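Local structure of anti-restriction endonuclease (Enterobacteria phage T4, 3WX4) at residues A[9-22]-A[52-65]. The protein mimics DNA to block DNA binding by the bacterial histone-like protein H-NS, and strongly inhibits the host McrA restriction endonuclease. Numbering follows the deposited sequence.
Sequences VQYTFKIDILEKLY and YKDLSKAGYFYVIP
F61 and I15 meet in a closely packed apolar cluster: the CD1 methyl of I15 lies 3.5 Å from F61 CD2, and L18 CD1 reaches CE2 of the same ring, both side chains crossing it at about a right angle. Helix 26-43 closes over this cluster through V33 and L36. Nearby, A58 CB sits over the centre of the Y22 ring, a CH-pi contact 3.5 Å from the centroid; Y22 gets there with CG anti to its backbone N (chi1 165°). G59 fits closely against E19, its CA 3.7 Å from E19 N, and G59 O accepts a hydrogen bond from I15 N at 2.8 Å. Strands 9-14 and 60-65 form an antiparallel pair in a three-stranded sheet, with Y11-V63 and F13-F61 as hydrogen-bonded pairs; residues 10-13 also pair antiparallel with a strand of the second subunit, so the sheet runs on across the interface. V63 and F13 face helix 71-84. The face of T12, K14 and Y60 is more polar. Buried T12, with I3 of the second subunit against it, shares a 2.7 Å hydrogen bond between its OG1 and Y52 OH. Looser and partly exposed, the extended K14 chain runs alongside Y60, K14 CD 3.7 Å from Y60 CE1. At the helix end of the contact, exposed L55 touches the Y22 hydroxyl, its CB 3.6 Å from Y22 OH.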
ATOM      1  N   VAL A   9      -1.802  -5.490 -11.174  1.00 47.59           N
ATOM      2  CA  VAL A   9      -3.249  -5.498 -11.198  1.00 44.83           C
ATOM      3  C   VAL A   9      -3.916  -4.726 -10.068  1.00 43.41           C
ATOM      4  O   VAL A   9      -3.496  -4.822  -8.921  1.00 42.08           O
ATOM      5  CB  VAL A   9      -3.761  -6.953 -11.176  1.00 45.91           C
ATOM      6  CG1 VAL A   9      -5.291  -6.975 -11.278  1.00 45.26           C
ATOM      7  CG2 VAL A   9      -3.137  -7.733 -12.378  1.00 44.67           C
ATOM      8  N   GLN A  10      -4.948  -3.954 -10.396  1.00 41.41           N
ATOM      9  CA  GLN A  10      -5.741  -3.239  -9.375  1.00 39.61           C
ATOM     10  C   GLN A  10      -7.127  -3.908  -9.461  1.00 38.36           C
ATOM     11  O   GLN A  10      -7.731  -3.904 -10.532  1.00 38.83           O
ATOM     12  CB  GLN A  10      -5.877  -1.746  -9.709  1.00 40.38           C
ATOM     13  CG  GLN A  10      -6.991  -1.050  -8.900  1.00 40.24           C
ATOM     14  CD  GLN A  10      -7.085   0.471  -9.153  1.00 44.00           C
ATOM     15  OE1 GLN A  10      -8.195   1.037  -9.264  1.00 44.90           O
ATOM     16  NE2 GLN A  10      -5.935   1.134  -9.214  1.00 41.45           N
ATOM     17  N   TYR A  11      -7.632  -4.485  -8.369  1.00 36.05           N
ATOM     18  CA  TYR A  11      -8.912  -5.172  -8.411  1.00 36.77           C
ATOM     19  C   TYR A  11     -10.041  -4.269  -7.920  1.00 37.52           C
ATOM     20  O   TYR A  11      -9.784  -3.368  -7.129  1.00 36.18           O
ATOM     21  CB  TYR A  11      -8.887  -6.390  -7.485  1.00 37.78           C
ATOM     22  CG  TYR A  11      -7.887  -7.427  -7.900  1.00 41.38           C
ATOM     23  CD1 TYR A  11      -8.228  -8.393  -8.829  1.00 42.81           C
ATOM     24  CD2 TYR A  11      -6.568  -7.385  -7.440  1.00 42.84           C
ATOM     25  CE1 TYR A  11      -7.271  -9.305  -9.317  1.00 43.80           C
ATOM     26  CE2 TYR A  11      -5.609  -8.296  -7.924  1.00 43.88           C
ATOM     27  CZ  TYR A  11      -5.986  -9.244  -8.871  1.00 45.08           C
ATOM     28  OH  TYR A  11      -5.060 -10.108  -9.446  1.00 46.96           O
ATOM     29  N   THR A  12     -11.263  -4.529  -8.399  1.00 35.44           N
ATOM     30  CA  THR A  12     -12.443  -3.823  -7.914  1.00 35.41           C
ATOM     31  C   THR A  12     -13.174  -4.901  -7.142  1.00 34.37           C
ATOM     32  O   THR A  12     -13.613  -5.919  -7.706  1.00 36.07           O
ATOM     33  CB  THR A  12     -13.317  -3.313  -9.041  1.00 35.46           C
ATOM     34  OG1 THR A  12     -12.621  -2.289  -9.724  1.00 33.36           O
ATOM     35  CG2 THR A  12     -14.606  -2.744  -8.491  1.00 34.22           C
ATOM     36  N   PHE A  13     -13.251  -4.715  -5.840  1.00 33.38           N
ATOM     37  CA  PHE A  13     -13.898  -5.673  -4.972  1.00 33.61           C
ATOM     38  C   PHE A  13     -15.232  -5.066  -4.535  1.00 35.11           C
ATOM     39  O   PHE A  13     -15.238  -3.979  -3.963  1.00 34.43           O
ATOM     40  CB  PHE A  13     -12.999  -5.908  -3.748  1.00 35.97           C
ATOM     41  CG  PHE A  13     -13.495  -6.977  -2.835  1.00 38.80           C
ATOM     42  CD1 PHE A  13     -13.591  -6.749  -1.463  1.00 39.66           C
ATOM     43  CD2 PHE A  13     -13.855  -8.235  -3.339  1.00 40.41           C
ATOM     44  CE1 PHE A  13     -14.036  -7.736  -0.591  1.00 41.57           C
ATOM     45  CE2 PHE A  13     -14.301  -9.252  -2.491  1.00 40.64           C
ATOM     46  CZ  PHE A  13     -14.398  -9.015  -1.096  1.00 43.07           C
ATOM     47  N   LYS A  14     -16.345  -5.742  -4.816  1.00 32.60           N
ATOM     48  CA  LYS A  14     -17.659  -5.245  -4.417  1.00 33.89           C
ATOM     49  C   LYS A  14     -18.029  -5.861  -3.113  1.00 34.34           C
ATOM     50  O   LYS A  14     -17.960  -7.081  -2.957  1.00 35.02           O
ATOM     51  CB  LYS A  14     -18.707  -5.621  -5.455  1.00 35.97           C
ATOM     52  CG  LYS A  14     -20.147  -5.183  -5.150  1.00 35.54           C
ATOM     53  CD  LYS A  14     -20.972  -5.401  -6.457  1.00 38.45           C
ATOM     54  CE  LYS A  14     -22.437  -5.438  -6.193  1.00 39.68           C
ATOM     55  NZ  LYS A  14     -23.144  -5.942  -7.384  1.00 43.53           N
ATOM     56  N   ILE A  15     -18.406  -5.039  -2.142  1.00 30.07           N
ATOM     57  CA  ILE A  15     -18.783  -5.578  -0.877  1.00 29.84           C
ATOM     58  C   ILE A  15     -20.256  -5.321  -0.807  1.00 32.72           C
ATOM     59  O   ILE A  15     -20.717  -4.206  -0.494  1.00 29.16           O
ATOM     60  CB  ILE A  15     -17.982  -4.920   0.268  1.00 29.24           C
ATOM     61  CG1 ILE A  15     -16.492  -5.161   0.049  1.00 30.96           C
ATOM     62  CG2 ILE A  15     -18.386  -5.509   1.590  1.00 26.77           C
ATOM     63  CD1 ILE A  15     -15.586  -4.520   1.110  1.00 32.01           C
ATOM     64  N   ASP A  16     -21.031  -6.352  -1.156  1.00 32.63           N
ATOM     65  CA  ASP A  16     -22.491  -6.222  -1.169  1.00 33.47           C
ATOM     66  C   ASP A  16     -23.165  -5.572   0.065  1.00 31.95           C
ATOM     67  O   ASP A  16     -23.999  -4.652  -0.081  1.00 32.17           O
ATOM     68  CB  ASP A  16     -23.140  -7.596  -1.354  1.00 36.08           C
ATOM     69  CG  ASP A  16     -22.767  -8.278  -2.711  1.00 43.64           C
ATOM     70  OD1 ASP A  16     -22.256  -7.622  -3.677  1.00 45.47           O
ATOM     71  OD2 ASP A  16     -23.033  -9.512  -2.790  1.00 45.62           O
ATOM     72  N   ILE A  17     -22.857  -6.062   1.266  1.00 30.72           N
ATOM     73  CA  ILE A  17     -23.526  -5.521   2.429  1.00 31.20           C
ATOM     74  C   ILE A  17     -23.223  -4.024   2.635  1.00 31.35           C
ATOM     75  O   ILE A  17     -24.069  -3.295   3.179  1.00 30.96           O
ATOM     76  CB  ILE A  17     -23.217  -6.325   3.709  1.00 31.97           C
ATOM     77  CG1 ILE A  17     -24.316  -6.078   4.715  1.00 34.35           C
ATOM     78  CG2 ILE A  17     -21.842  -5.944   4.313  1.00 34.59           C
ATOM     79  CD1 ILE A  17     -24.356  -7.105   5.889  1.00 38.00           C
ATOM     80  N   LEU A  18     -22.053  -3.569   2.184  1.00 29.35           N
ATOM     81  CA  LEU A  18     -21.716  -2.126   2.356  1.00 28.59           C
ATOM     82  C   LEU A  18     -22.433  -1.329   1.307  1.00 29.97           C
ATOM     83  O   LEU A  18     -22.883  -0.197   1.589  1.00 27.08           O
ATOM     84  CB  LEU A  18     -20.205  -1.848   2.248  1.00 27.38           C
ATOM     85  CG  LEU A  18     -19.470  -2.161   3.571  1.00 26.83           C
ATOM     86  CD1 LEU A  18     -17.934  -2.139   3.292  1.00 26.65           C
ATOM     87  CD2 LEU A  18     -19.875  -1.156   4.711  1.00 29.06           C
ATOM     88  N   GLU A  19     -22.527  -1.887   0.084  1.00 28.35           N
ATOM     89  CA  GLU A  19     -23.269  -1.178  -0.959  1.00 29.25           C
ATOM     90  C   GLU A  19     -24.730  -1.018  -0.492  1.00 30.13           C
ATOM     91  O   GLU A  19     -25.332   0.048  -0.659  1.00 28.52           O
ATOM     92  CB  GLU A  19     -23.271  -1.949  -2.278  1.00 29.11           C
ATOM     93  CG  GLU A  19     -24.173  -1.320  -3.336  1.00 28.87           C
ATOM     94  CD  GLU A  19     -24.153  -2.082  -4.652  1.00 29.72           C
ATOM     95  OE1 GLU A  19     -24.309  -3.341  -4.568  1.00 30.48           O
ATOM     96  OE2 GLU A  19     -23.987  -1.437  -5.716  1.00 29.06           O
ATOM     97  N   LYS A  20     -25.313  -2.059   0.094  1.00 29.37           N
ATOM     98  CA  LYS A  20     -26.671  -1.941   0.571  1.00 31.17           C
ATOM     99  C   LYS A  20     -26.801  -0.942   1.731  1.00 32.70           C
ATOM    100  O   LYS A  20     -27.839  -0.279   1.853  1.00 29.59           O
ATOM    101  CB  LYS A  20     -27.216  -3.289   1.031  1.00 34.14           C
ATOM    102  CG  LYS A  20     -27.758  -4.099  -0.097  1.00 39.13           C
ATOM    103  CD  LYS A  20     -27.959  -5.546   0.340  1.00 44.21           C
ATOM    104  CE  LYS A  20     -29.020  -6.215  -0.541  1.00 49.66           C
ATOM    105  NZ  LYS A  20     -30.409  -5.588  -0.334  1.00 51.91           N
ATOM    106  N   LEU A  21     -25.806  -0.902   2.625  1.00 29.70           N
ATOM    107  CA  LEU A  21     -25.866   0.055   3.733  1.00 29.37           C
ATOM    108  C   LEU A  21     -25.855   1.490   3.171  1.00 28.60           C
ATOM    109  O   LEU A  21     -26.593   2.387   3.662  1.00 31.08           O
ATOM    110  CB  LEU A  21     -24.663  -0.128   4.667  1.00 27.69           C
ATOM    111  CG  LEU A  21     -24.699   0.834   5.877  1.00 29.00           C
ATOM    112  CD1 LEU A  21     -25.839   0.451   6.767  1.00 28.43           C
ATOM    113  CD2 LEU A  21     -23.379   0.783   6.630  1.00 27.26           C
ATOM    114  N   TYR A  22     -25.026   1.724   2.165  1.00 27.22           N
ATOM    115  CA  TYR A  22     -24.960   3.040   1.557  1.00 27.92           C
ATOM    116  C   TYR A  22     -26.327   3.486   1.041  1.00 29.30           C
ATOM    117  O   TYR A  22     -26.693   4.685   1.096  1.00 28.16           O
ATOM    118  CB  TYR A  22     -23.971   3.056   0.387  1.00 27.30           C
ATOM    119  CG  TYR A  22     -24.119   4.275  -0.506  1.00 27.72           C
ATOM    120  CD1 TYR A  22     -23.548   5.531  -0.152  1.00 28.01           C
ATOM    121  CD2 TYR A  22     -24.840   4.209  -1.674  1.00 28.96           C
ATOM    122  CE1 TYR A  22     -23.734   6.663  -0.974  1.00 29.88           C
ATOM    123  CE2 TYR A  22     -25.020   5.332  -2.507  1.00 30.24           C
ATOM    124  CZ  TYR A  22     -24.469   6.563  -2.149  1.00 32.49           C
ATOM    125  OH  TYR A  22     -24.675   7.691  -2.960  1.00 32.40           O
ATOM    126  N   TYR A  52     -13.885   4.525  -4.275  1.00 30.15           N
ATOM    127  CA  TYR A  52     -13.891   5.232  -5.556  1.00 29.73           C
ATOM    128  C   TYR A  52     -14.660   6.562  -5.352  1.00 30.74           C
ATOM    129  O   TYR A  52     -15.481   6.648  -4.456  1.00 31.25           O
ATOM    130  CB  TYR A  52     -14.656   4.436  -6.577  1.00 30.47           C
ATOM    131  CG  TYR A  52     -13.883   3.247  -7.066  1.00 33.32           C
ATOM    132  CD1 TYR A  52     -12.887   3.381  -8.052  1.00 35.56           C
ATOM    133  CD2 TYR A  52     -14.127   2.001  -6.543  1.00 34.93           C
ATOM    134  CE1 TYR A  52     -12.149   2.252  -8.503  1.00 37.31           C
ATOM    135  CE2 TYR A  52     -13.408   0.882  -6.988  1.00 36.13           C
ATOM    136  CZ  TYR A  52     -12.438   1.015  -7.955  1.00 37.24           C
ATOM    137  OH  TYR A  52     -11.783  -0.112  -8.388  1.00 41.37           O
ATOM    138  N   LYS A  53     -14.421   7.546  -6.219  1.00 31.40           N
ATOM    139  CA  LYS A  53     -15.104   8.836  -6.126  1.00 34.17           C
ATOM    140  C   LYS A  53     -16.562   8.726  -6.616  1.00 32.70           C
ATOM    141  O   LYS A  53     -17.473   9.412  -6.107  1.00 32.04           O
ATOM    142  CB  LYS A  53     -14.340   9.872  -6.974  1.00 37.15           C
ATOM    143  CG  LYS A  53     -12.978  10.303  -6.350  1.00 42.93           C
ATOM    144  CD  LYS A  53     -12.097  10.978  -7.448  1.00 46.18           C
ATOM    145  CE  LYS A  53     -10.686  11.323  -6.965  1.00 49.34           C
ATOM    146  NZ  LYS A  53     -10.752  12.395  -5.892  1.00 51.42           N
ATOM    147  N   ASP A  54     -16.782   7.884  -7.610  1.00 29.75           N
ATOM    148  CA  ASP A  54     -18.144   7.691  -8.099  1.00 29.53           C
ATOM    149  C   ASP A  54     -19.046   7.127  -7.014  1.00 29.05           C
ATOM    150  O   ASP A  54     -18.821   6.001  -6.471  1.00 29.71           O
ATOM    151  CB  ASP A  54     -18.204   6.696  -9.278  1.00 32.29           C
ATOM    152  CG  ASP A  54     -17.609   7.244 -10.577  1.00 34.98           C
ATOM    153  OD1 ASP A  54     -17.508   8.472 -10.724  1.00 37.12           O
ATOM    154  OD2 ASP A  54     -17.245   6.429 -11.480  1.00 38.98           O
ATOM    155  N   LEU A  55     -20.140   7.824  -6.735  1.00 26.61           N
ATOM    156  CA  LEU A  55     -21.065   7.298  -5.751  1.00 27.59           C
ATOM    157  C   LEU A  55     -21.757   6.088  -6.385  1.00 25.20           C
ATOM    158  O   LEU A  55     -22.257   5.239  -5.683  1.00 24.63           O
ATOM    159  CB  LEU A  55     -22.125   8.349  -5.395  1.00 31.14           C
ATOM    160  CG  LEU A  55     -21.545   9.477  -4.521  1.00 34.07           C
ATOM    161  CD1 LEU A  55     -22.633  10.531  -4.261  1.00 35.97           C
ATOM    162  CD2 LEU A  55     -21.084   8.903  -3.224  1.00 36.26           C
ATOM    163  N   SER A  56     -21.800   5.998  -7.702  1.00 25.60           N
ATOM    164  CA  SER A  56     -22.493   4.802  -8.274  1.00 26.01           C
ATOM    165  C   SER A  56     -21.678   3.502  -7.884  1.00 28.73           C
ATOM    166  O   SER A  56     -22.184   2.368  -7.992  1.00 28.42           O
ATOM    167  CB  SER A  56     -22.554   4.909  -9.808  1.00 25.66           C
ATOM    168  OG  SER A  56     -21.270   5.197 -10.366  1.00 28.29           O
ATOM    169  N   LYS A  57     -20.444   3.725  -7.432  1.00 27.54           N
ATOM    170  CA  LYS A  57     -19.572   2.637  -7.016  1.00 29.06           C
ATOM    171  C   LYS A  57     -19.456   2.548  -5.517  1.00 29.63           C
ATOM    172  O   LYS A  57     -18.510   1.893  -5.008  1.00 28.86           O
ATOM    173  CB  LYS A  57     -18.198   2.825  -7.600  1.00 30.03           C
ATOM    174  CG  LYS A  57     -18.170   2.685  -9.121  1.00 31.13           C
ATOM    175  CD  LYS A  57     -16.717   2.962  -9.594  1.00 37.23           C
ATOM    176  CE  LYS A  57     -16.562   2.818 -11.131  1.00 39.49           C
ATOM    177  NZ  LYS A  57     -17.683   3.473 -11.902  1.00 43.65           N
ATOM    178  N   ALA A  58     -20.387   3.191  -4.792  1.00 27.39           N
ATOM    179  CA  ALA A  58     -20.323   3.099  -3.332  1.00 27.56           C
ATOM    180  C   ALA A  58     -20.371   1.602  -2.987  1.00 28.92           C
ATOM    181  O   ALA A  58     -21.088   0.831  -3.655  1.00 28.37           O
ATOM    182  CB  ALA A  58     -21.515   3.836  -2.689  1.00 27.87           C
ATOM    183  N   GLY A  59     -19.674   1.188  -1.926  1.00 28.75           N
ATOM    184  CA  GLY A  59     -19.638  -0.235  -1.623  1.00 28.96           C
ATOM    185  C   GLY A  59     -18.574  -1.020  -2.410  1.00 31.69           C
ATOM    186  O   GLY A  59     -18.356  -2.224  -2.127  1.00 30.88           O
ATOM    187  N   TYR A  60     -17.940  -0.401  -3.411  1.00 31.17           N
ATOM    188  CA  TYR A  60     -16.874  -1.061  -4.171  1.00 33.41           C
ATOM    189  C   TYR A  60     -15.562  -0.455  -3.697  1.00 34.11           C
ATOM    190  O   TYR A  60     -15.511   0.735  -3.401  1.00 34.37           O
ATOM    191  CB  TYR A  60     -16.884  -0.762  -5.659  1.00 33.83           C
ATOM    192  CG  TYR A  60     -18.136  -1.016  -6.457  1.00 39.27           C
ATOM    193  CD1 TYR A  60     -19.296  -1.555  -5.887  1.00 41.87           C
ATOM    194  CD2 TYR A  60     -18.146  -0.717  -7.812  1.00 42.15           C
ATOM    195  CE1 TYR A  60     -20.439  -1.786  -6.678  1.00 40.94           C
ATOM    196  CE2 TYR A  60     -19.251  -0.943  -8.580  1.00 43.15           C
ATOM    197  CZ  TYR A  60     -20.386  -1.475  -8.005  1.00 42.05           C
ATOM    198  OH  TYR A  60     -21.441  -1.708  -8.846  1.00 45.74           O
ATOM    199  N   PHE A  61     -14.492  -1.250  -3.695  1.00 32.59           N
ATOM    200  CA  PHE A  61     -13.156  -0.788  -3.246  1.00 31.75           C
ATOM    201  C   PHE A  61     -12.107  -1.151  -4.260  1.00 31.05           C
ATOM    202  O   PHE A  61     -12.247  -2.201  -4.900  1.00 31.29           O
ATOM    203  CB  PHE A  61     -12.809  -1.460  -1.926  1.00 32.84           C
ATOM    204  CG  PHE A  61     -13.711  -1.052  -0.833  1.00 33.50           C
ATOM    205  CD1 PHE A  61     -13.352  -0.005   0.005  1.00 35.08           C
ATOM    206  CD2 PHE A  61     -14.992  -1.614  -0.725  1.00 34.29           C
ATOM    207  CE1 PHE A  61     -14.259   0.494   0.939  1.00 35.60           C
ATOM    208  CE2 PHE A  61     -15.925  -1.130   0.198  1.00 34.84           C
ATOM    209  CZ  PHE A  61     -15.554  -0.056   1.041  1.00 35.95           C
ATOM    210  N   TYR A  62     -11.101  -0.303  -4.462  1.00 28.96           N
ATOM    211  CA  TYR A  62     -10.028  -0.728  -5.363  1.00 31.07           C
ATOM    212  C   TYR A  62      -9.106  -1.485  -4.415  1.00 32.36           C
ATOM    213  O   TYR A  62      -9.062  -1.180  -3.208  1.00 31.36           O
ATOM    214  CB  TYR A  62      -9.296   0.427  -6.060  1.00 29.65           C
ATOM    215  CG  TYR A  62      -8.609   1.451  -5.160  1.00 31.48           C
ATOM    216  CD1 TYR A  62      -7.419   1.144  -4.517  1.00 27.98           C
ATOM    217  CD2 TYR A  62      -9.161   2.729  -4.972  1.00 28.50           C
ATOM    218  CE1 TYR A  62      -6.775   2.068  -3.698  1.00 31.47           C
ATOM    219  CE2 TYR A  62      -8.549   3.677  -4.148  1.00 30.20           C
ATOM    220  CZ  TYR A  62      -7.348   3.340  -3.509  1.00 32.71           C
ATOM    221  OH  TYR A  62      -6.688   4.194  -2.662  1.00 30.56           O
ATOM    222  N   VAL A  63      -8.406  -2.503  -4.927  1.00 32.07           N
ATOM    223  CA  VAL A  63      -7.519  -3.296  -4.069  1.00 33.17           C
ATOM    224  C   VAL A  63      -6.264  -3.586  -4.903  1.00 33.00           C
ATOM    225  O   VAL A  63      -6.383  -4.025  -6.060  1.00 33.15           O
ATOM    226  CB  VAL A  63      -8.174  -4.629  -3.668  1.00 33.80           C
ATOM    227  CG1 VAL A  63      -7.224  -5.443  -2.827  1.00 35.69           C
ATOM    228  CG2 VAL A  63      -9.418  -4.378  -2.844  1.00 35.09           C
ATOM    229  N   ILE A  64      -5.098  -3.248  -4.359  1.00 33.63           N
ATOM    230  CA  ILE A  64      -3.821  -3.477  -5.015  1.00 34.40           C
ATOM    231  C   ILE A  64      -2.910  -4.213  -4.027  1.00 35.93           C
ATOM    232  O   ILE A  64      -2.418  -3.629  -3.048  1.00 37.05           O
ATOM    233  CB  ILE A  64      -3.139  -2.158  -5.437  1.00 35.90           C
ATOM    234  CG1 ILE A  64      -4.077  -1.360  -6.343  1.00 35.41           C
ATOM    235  CG2 ILE A  64      -1.850  -2.454  -6.286  1.00 35.57           C
ATOM    236  CD1 ILE A  64      -3.693   0.121  -6.460  1.00 36.41           C
ATOM    237  N   PRO A  65      -2.690  -5.518  -4.264  1.00 37.09           N
ATOM    238  CA  PRO A  65      -1.838  -6.355  -3.408  1.00 36.88           C
ATOM    239  C   PRO A  65      -0.387  -6.090  -3.751  1.00 37.08           C
ATOM    240  O   PRO A  65      -0.076  -5.732  -4.901  1.00 36.71           O
ATOM    241  CB  PRO A  65      -2.283  -7.777  -3.779  1.00 37.89           C
ATOM    242  CG  PRO A  65      -2.522  -7.648  -5.247  1.00 38.48           C
ATOM    243  CD  PRO A  65      -3.290  -6.313  -5.350  1.00 37.13           C
TER